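Local structure of scallop myosin (Argopecten irradians, 1WDC) at residues T88-F93 / E100-N105; E107-L112 / M127-A132. The protein serves as the regulatory light chain of molluscan muscle myosin, a calcium-binding subunit through which calcium controls the activity of the motor. One frame throughout, in Å; residues are numbered along the deposited sequence.

Interaction 1: T88-F93 / E100-N105; sequences TIRNAF and ETKKLN
F93 and L104 make the apolar part of this contact, and their side chains meet through one pair of atoms: CD1 of the phenylalanine ring lies 4.2 Å from CD1 of the leucine. The methyl comes in at a slant to the ring, and the same L104 CD1 is also 4.2 Å from the carbonyl oxygen F93 O, so that it rests against both the ring and the end of the helical segment. On the leucine, CG stands beside the backbone N and opposite the carbonyl carbon (chi1 -75°), an orientation that carries the branch over toward the helix. No hydrogen bond joins the two segments. The F93 ring also meets the ring of Y141, with the two planes about 20° apart, and packs against an apolar side chain of another protein chain, while L104 is paired through its backbone with F139.

This is the layout of an EF-hand: helix 86-94 enters, a loop follows, and a short strand leads into the exiting helix 106-115. Within the loop, D97 accepts hydrogen bonds from T101 OG1 and the backbone N of K102 on its two carboxylate oxygens. A further, weak bond runs from K103 N to T101 OG1 at 3.3 Å.

The polar part of the contact is looser and lies nearer the surface. K102 reaches back toward the helix, bringing its NZ to 4.4 Å from R90 CD, on the aliphatic portion of the arginine. The ammonium nitrogen itself thus lies against a methylene of R90, and the nearby guanidinium, of like charge and with its NE 5.6 Å from K102 NZ, probably makes the approach mildly unfavourable.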
loop_
_atom_site.group_PDB
_atom_site.type_symbol
_atom_site.label_atom_id
_atom_site.label_comp_id
_atom_site.label_asym_id
_atom_site.label_seq_id
_atom_site.Cartn_x
_atom_site.Cartn_y
_atom_site.Cartn_z
ATOM N N THR B 88 13.934 2.510 7.212
ATOM C CA THR B 88 12.830 2.963 6.375
ATOM C C THR B 88 12.146 1.808 5.643
ATOM O O THR B 88 10.924 1.758 5.570
ATOM C CB THR B 88 13.294 3.988 5.322
ATOM O OG1 THR B 88 13.773 5.157 5.980
ATOM C CG2 THR B 88 12.137 4.393 4.412
ATOM N N ILE B 89 12.950 0.915 5.079
ATOM C CA ILE B 89 12.447 -0.243 4.339
ATOM C C ILE B 89 11.792 -1.275 5.262
ATOM O O ILE B 89 10.709 -1.757 4.978
ATOM C CB ILE B 89 13.574 -0.943 3.509
ATOM C CG1 ILE B 89 14.289 0.065 2.584
ATOM C CG2 ILE B 89 12.967 -2.095 2.662
ATOM C CD1 ILE B 89 15.580 -0.467 1.936
ATOM N N ARG B 90 12.414 -1.556 6.394
ATOM C CA ARG B 90 11.781 -2.429 7.378
ATOM C C ARG B 90 10.438 -1.907 7.944
ATOM O O ARG B 90 9.464 -2.666 8.040
ATOM C CB ARG B 90 12.750 -2.714 8.508
ATOM C CG ARG B 90 12.432 -4.003 9.210
ATOM C CD ARG B 90 13.296 -4.168 10.431
ATOM N NE ARG B 90 14.643 -3.641 10.240
ATOM C CZ ARG B 90 15.120 -2.607 10.921
ATOM N NH1 ARG B 90 14.303 -1.860 11.658
ATOM N NH2 ARG B 90 16.392 -2.277 10.810
ATOM N N ASN B 91 10.350 -0.599 8.184
ATOM C CA ASN B 91 9.106 0.009 8.623
ATOM C C ASN B 91 8.029 0.030 7.599
ATOM O O ASN B 91 6.864 0.091 7.969
ATOM C CB ASN B 91 9.325 1.430 9.110
ATOM C CG ASN B 91 10.035 1.482 10.431
ATOM O OD1 ASN B 91 10.577 2.515 10.820
ATOM N ND2 ASN B 91 10.074 0.360 11.121
ATOM N N ALA B 92 8.386 0.103 6.316
ATOM C CA ALA B 92 7.387 0.082 5.251
ATOM C C ALA B 92 6.688 -1.262 5.222
ATOM O O ALA B 92 5.488 -1.320 5.038
ATOM C CB ALA B 92 8.024 0.372 3.882
ATOM N N PHE B 93 7.459 -2.343 5.357
ATOM C CA PHE B 93 6.952 -3.736 5.408
ATOM C C PHE B 93 6.044 -3.939 6.656
ATOM O O PHE B 93 5.006 -4.633 6.606
ATOM C CB PHE B 93 8.147 -4.729 5.489
ATOM C CG PHE B 93 8.748 -5.147 4.134
ATOM C CD1 PHE B 93 8.011 -5.890 3.207
ATOM C CD2 PHE B 93 10.097 -4.918 3.852
ATOM C CE1 PHE B 93 8.598 -6.408 2.037
ATOM C CE2 PHE B 93 10.691 -5.441 2.664
ATOM C CZ PHE B 93 9.934 -6.182 1.771
ATOM N N GLU B 100 3.038 -7.186 14.709
ATOM C CA GLU B 100 4.474 -7.217 14.817
ATOM C C GLU B 100 5.044 -8.610 14.952
ATOM O O GLU B 100 6.044 -8.800 15.637
ATOM C CB GLU B 100 4.906 -6.330 15.961
ATOM C CG GLU B 100 4.488 -4.917 15.676
ATOM C CD GLU B 100 4.413 -4.020 16.894
ATOM O OE1 GLU B 100 5.392 -3.992 17.694
ATOM O OE2 GLU B 100 3.395 -3.271 16.976
ATOM N N THR B 101 4.582 -9.509 14.088
ATOM C CA THR B 101 5.093 -10.874 14.016
ATOM C C THR B 101 6.454 -10.934 13.285
ATOM O O THR B 101 7.198 -11.924 13.415
ATOM C CB THR B 101 4.110 -11.777 13.268
ATOM O OG1 THR B 101 4.101 -11.411 11.893
ATOM C CG2 THR B 101 2.699 -11.583 13.770
ATOM N N LYS B 102 6.813 -9.843 12.596
ATOM C CA LYS B 102 8.039 -9.735 11.800
ATOM C C LYS B 102 8.115 -10.731 10.643
ATOM O O LYS B 102 9.206 -11.106 10.209
ATOM C CB LYS B 102 9.279 -9.852 12.688
ATOM C CG LYS B 102 9.328 -8.917 13.927
ATOM C CD LYS B 102 8.674 -7.561 13.692
ATOM C CE LYS B 102 9.494 -6.434 14.287
ATOM N NZ LYS B 102 10.667 -6.063 13.396
ATOM N N LYS B 103 6.950 -11.159 10.155
ATOM C CA LYS B 103 6.850 -11.942 8.919
ATOM C C LYS B 103 5.617 -11.459 8.236
ATOM O O LYS B 103 4.832 -10.728 8.837
ATOM C CB LYS B 103 6.654 -13.426 9.179
ATOM C CG LYS B 103 7.605 -13.989 10.152
ATOM C CD LYS B 103 8.649 -14.826 9.468
ATOM C CE LYS B 103 9.597 -15.321 10.516
ATOM N NZ LYS B 103 9.908 -14.217 11.483
ATOM N N LEU B 104 5.516 -11.789 6.952
ATOM C CA LEU B 104 4.301 -11.618 6.165
ATOM C C LEU B 104 4.015 -12.958 5.504
ATOM O O LEU B 104 4.926 -13.699 5.194
ATOM C CB LEU B 104 4.506 -10.544 5.091
ATOM C CG LEU B 104 4.514 -9.073 5.533
ATOM C CD1 LEU B 104 4.680 -8.157 4.345
ATOM C CD2 LEU B 104 3.211 -8.739 6.232
ATOM N N ASN B 105 2.748 -13.320 5.385
ATOM C CA ASN B 105 2.387 -14.566 4.755
ATOM C C ASN B 105 2.907 -14.467 3.341
ATOM O O ASN B 105 2.769 -13.430 2.735
ATOM C CB ASN B 105 0.877 -14.679 4.712
ATOM C CG ASN B 105 0.259 -15.118 6.052
ATOM O OD1 ASN B 105 0.952 -15.340 7.057
ATOM N ND2 ASN B 105 -1.058 -15.277 6.050
#

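Interaction 2: E107-L112 / M127-A132; sequences EYIKDL and MTFKEA
K110 leaves its helix with CG opposite the carbonyl carbon (chi1 -62°) and runs extended beyond it, which lays the aliphatic chain across one face of the F129 ring. The phenylalanine turns its ring toward helix 106-115, with CG beside the backbone N (chi1 -70°). K110 CE sits over the ring, 3.8 Å from the centroid and 18° off the normal, a CH-pi contact. Nearer the backbone, K110 CG lies 4.0 Å from F129 CZ, so the lysine follows the ring from its far end toward its root. I109 meets the same ring obliquely, with its CG2 methyl 3.9 Å from F129 CE1. The face turned away from K110 is backed by CG2 of the neighbouring T128, and I106 and L113 add further contacts from helix 106-115. The ring thereby bridges the exiting helix of one helix-loop-helix unit and the helix that follows it. Replacing F129 by an alanine is likely to open a gap beside I109 and leave the K110 methylenes without the ring face they lie on. The ammonium group, K110 NZ, is 5.0 Å from the F129 centroid and off-centre, so the cation-pi term is likely to be modest and the attraction to rest mainly on the methylenes.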
loop_
_atom_site.group_PDB
_atom_site.type_symbol
_atom_site.label_atom_id
_atom_site.label_comp_id
_atom_site.label_asym_id
_atom_site.label_seq_id
_atom_site.Cartn_x
_atom_site.Cartn_y
_atom_site.Cartn_z
ATOM N N GLU B 107 1.693 -15.344 0.559
ATOM C CA GLU B 107 0.676 -15.063 -0.461
ATOM C C GLU B 107 0.267 -13.601 -0.431
ATOM O O GLU B 107 -0.099 -13.023 -1.441
ATOM C CB GLU B 107 -0.577 -15.933 -0.263
ATOM C CG GLU B 107 -0.409 -17.115 0.663
ATOM C CD GLU B 107 -0.590 -16.732 2.113
ATOM O OE1 GLU B 107 -1.711 -16.287 2.490
ATOM O OE2 GLU B 107 0.391 -16.867 2.870
ATOM N N TYR B 108 0.304 -13.021 0.763
ATOM C CA TYR B 108 -0.026 -11.620 0.950
ATOM C C TYR B 108 1.028 -10.683 0.290
ATOM O O TYR B 108 0.678 -9.888 -0.578
ATOM C CB TYR B 108 -0.149 -11.356 2.446
ATOM C CG TYR B 108 -0.604 -9.964 2.774
ATOM C CD1 TYR B 108 -1.533 -9.285 1.958
ATOM C CD2 TYR B 108 -0.145 -9.328 3.922
ATOM C CE1 TYR B 108 -1.976 -7.991 2.292
ATOM C CE2 TYR B 108 -0.600 -8.057 4.274
ATOM C CZ TYR B 108 -1.498 -7.393 3.460
ATOM O OH TYR B 108 -1.845 -6.108 3.817
ATOM N N ILE B 109 2.318 -10.887 0.585
ATOM C CA ILE B 109 3.347 -10.047 -0.028
ATOM C C ILE B 109 3.455 -10.192 -1.570
ATOM O O ILE B 109 3.511 -9.189 -2.248
ATOM C CB ILE B 109 4.752 -10.202 0.662
ATOM C CG1 ILE B 109 5.691 -9.114 0.140
ATOM C CG2 ILE B 109 5.385 -11.575 0.388
ATOM C CD1 ILE B 109 5.233 -7.712 0.446
ATOM N N LYS B 110 3.234 -11.383 -2.128
ATOM C CA LYS B 110 3.186 -11.524 -3.594
ATOM C C LYS B 110 2.040 -10.714 -4.174
ATOM O O LYS B 110 2.161 -10.097 -5.235
ATOM C CB LYS B 110 3.013 -12.993 -4.016
ATOM C CG LYS B 110 4.154 -13.846 -3.574
ATOM C CD LYS B 110 4.303 -15.088 -4.396
ATOM C CE LYS B 110 5.757 -15.558 -4.310
ATOM N NZ LYS B 110 5.954 -16.975 -4.777
ATOM N N ASP B 111 0.912 -10.751 -3.471
ATOM C CA ASP B 111 -0.312 -10.117 -3.947
ATOM C C ASP B 111 -0.180 -8.601 -3.930
ATOM O O ASP B 111 -0.558 -7.924 -4.879
ATOM C CB ASP B 111 -1.449 -10.570 -3.052
ATOM C CG ASP B 111 -2.772 -9.946 -3.412
ATOM O OD1 ASP B 111 -3.146 -10.013 -4.602
ATOM O OD2 ASP B 111 -3.464 -9.463 -2.465
ATOM N N LEU B 112 0.465 -8.094 -2.886
ATOM C CA LEU B 112 0.754 -6.670 -2.748
ATOM C C LEU B 112 1.615 -6.174 -3.896
ATOM O O LEU B 112 1.213 -5.257 -4.581
ATOM C CB LEU B 112 1.472 -6.405 -1.423
ATOM C CG LEU B 112 0.601 -6.409 -0.178
ATOM C CD1 LEU B 112 1.493 -6.423 1.040
ATOM C CD2 LEU B 112 -0.267 -5.164 -0.198
ATOM N N MET B 127 12.318 -12.897 -9.956
ATOM C CA MET B 127 13.657 -12.525 -9.478
ATOM C C MET B 127 13.698 -12.151 -8.011
ATOM O O MET B 127 14.696 -12.372 -7.344
ATOM C CB MET B 127 14.234 -11.361 -10.295
ATOM C CG MET B 127 14.770 -11.725 -11.688
ATOM S SD MET B 127 15.496 -13.425 -11.827
ATOM C CE MET B 127 16.884 -13.383 -10.603
ATOM N N THR B 128 12.642 -11.514 -7.529
ATOM C CA THR B 128 12.580 -11.102 -6.140
ATOM C C THR B 128 12.536 -12.305 -5.243
ATOM O O THR B 128 13.241 -12.372 -4.238
ATOM C CB THR B 128 11.339 -10.306 -5.914
ATOM O OG1 THR B 128 11.428 -9.118 -6.686
ATOM C CG2 THR B 128 11.188 -9.949 -4.479
ATOM N N PHE B 129 11.683 -13.253 -5.610
ATOM C CA PHE B 129 11.399 -14.375 -4.727
ATOM C C PHE B 129 12.309 -15.598 -4.971
ATOM O O PHE B 129 12.369 -16.501 -4.138
ATOM C CB PHE B 129 9.907 -14.771 -4.812
ATOM C CG PHE B 129 8.963 -13.761 -4.196
ATOM C CD1 PHE B 129 8.876 -13.611 -2.826
ATOM C CD2 PHE B 129 8.273 -12.862 -4.992
ATOM C CE1 PHE B 129 8.129 -12.553 -2.275
ATOM C CE2 PHE B 129 7.541 -11.816 -4.427
ATOM C CZ PHE B 129 7.482 -11.669 -3.091
ATOM N N LYS B 130 13.074 -15.584 -6.063
ATOM C CA LYS B 130 14.218 -16.492 -6.230
ATOM C C LYS B 130 15.180 -16.399 -5.027
ATOM O O LYS B 130 15.749 -17.405 -4.577
ATOM C CB LYS B 130 14.965 -16.140 -7.536
ATOM C CG LYS B 130 15.948 -17.199 -8.060
ATOM C CD LYS B 130 16.290 -16.975 -9.539
ATOM C CE LYS B 130 17.084 -18.151 -10.117
ATOM N NZ LYS B 130 18.369 -17.727 -10.778
ATOM N N GLU B 131 15.252 -15.210 -4.432
ATOM C CA GLU B 131 16.248 -14.933 -3.413
ATOM C C GLU B 131 15.714 -14.904 -1.967
ATOM O O GLU B 131 16.464 -15.178 -1.022
ATOM C CB GLU B 131 16.944 -13.621 -3.761
ATOM C CG GLU B 131 18.469 -13.737 -3.858
ATOM C CD GLU B 131 18.942 -14.897 -4.746
ATOM O OE1 GLU B 131 18.421 -15.052 -5.878
ATOM O OE2 GLU B 131 19.861 -15.635 -4.318
ATOM N N ALA B 132 14.386 -14.829 -1.854
ATOM C CA ALA B 132 13.684 -14.446 -0.624
ATOM C C ALA B 132 13.710 -15.504 0.500
ATOM O O ALA B 132 13.523 -16.707 0.251
ATOM C CB ALA B 132 12.245 -14.080 -0.960
#

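Overall arrangement
Interactions 1 and 2 lie in series along the chain, their centres about 13 Å apart, and they meet at I109. Its CD1 is 3.9 Å from F93 CE1 and 4.0 Å from L104 CD1, while its CG2 branch serves interaction 2, so one isoleucine ties both contacts into continuous packing. Strand 104-105 runs straight into helix 106-115, which keeps L104 and I109 close in sequence. F139, the strand partner of L104, also touches I109. Both contacts are away from the magnesium site formed by D28, D30, D32, F34 and D39, and both have packing neighbours on another protein chain of the assembly.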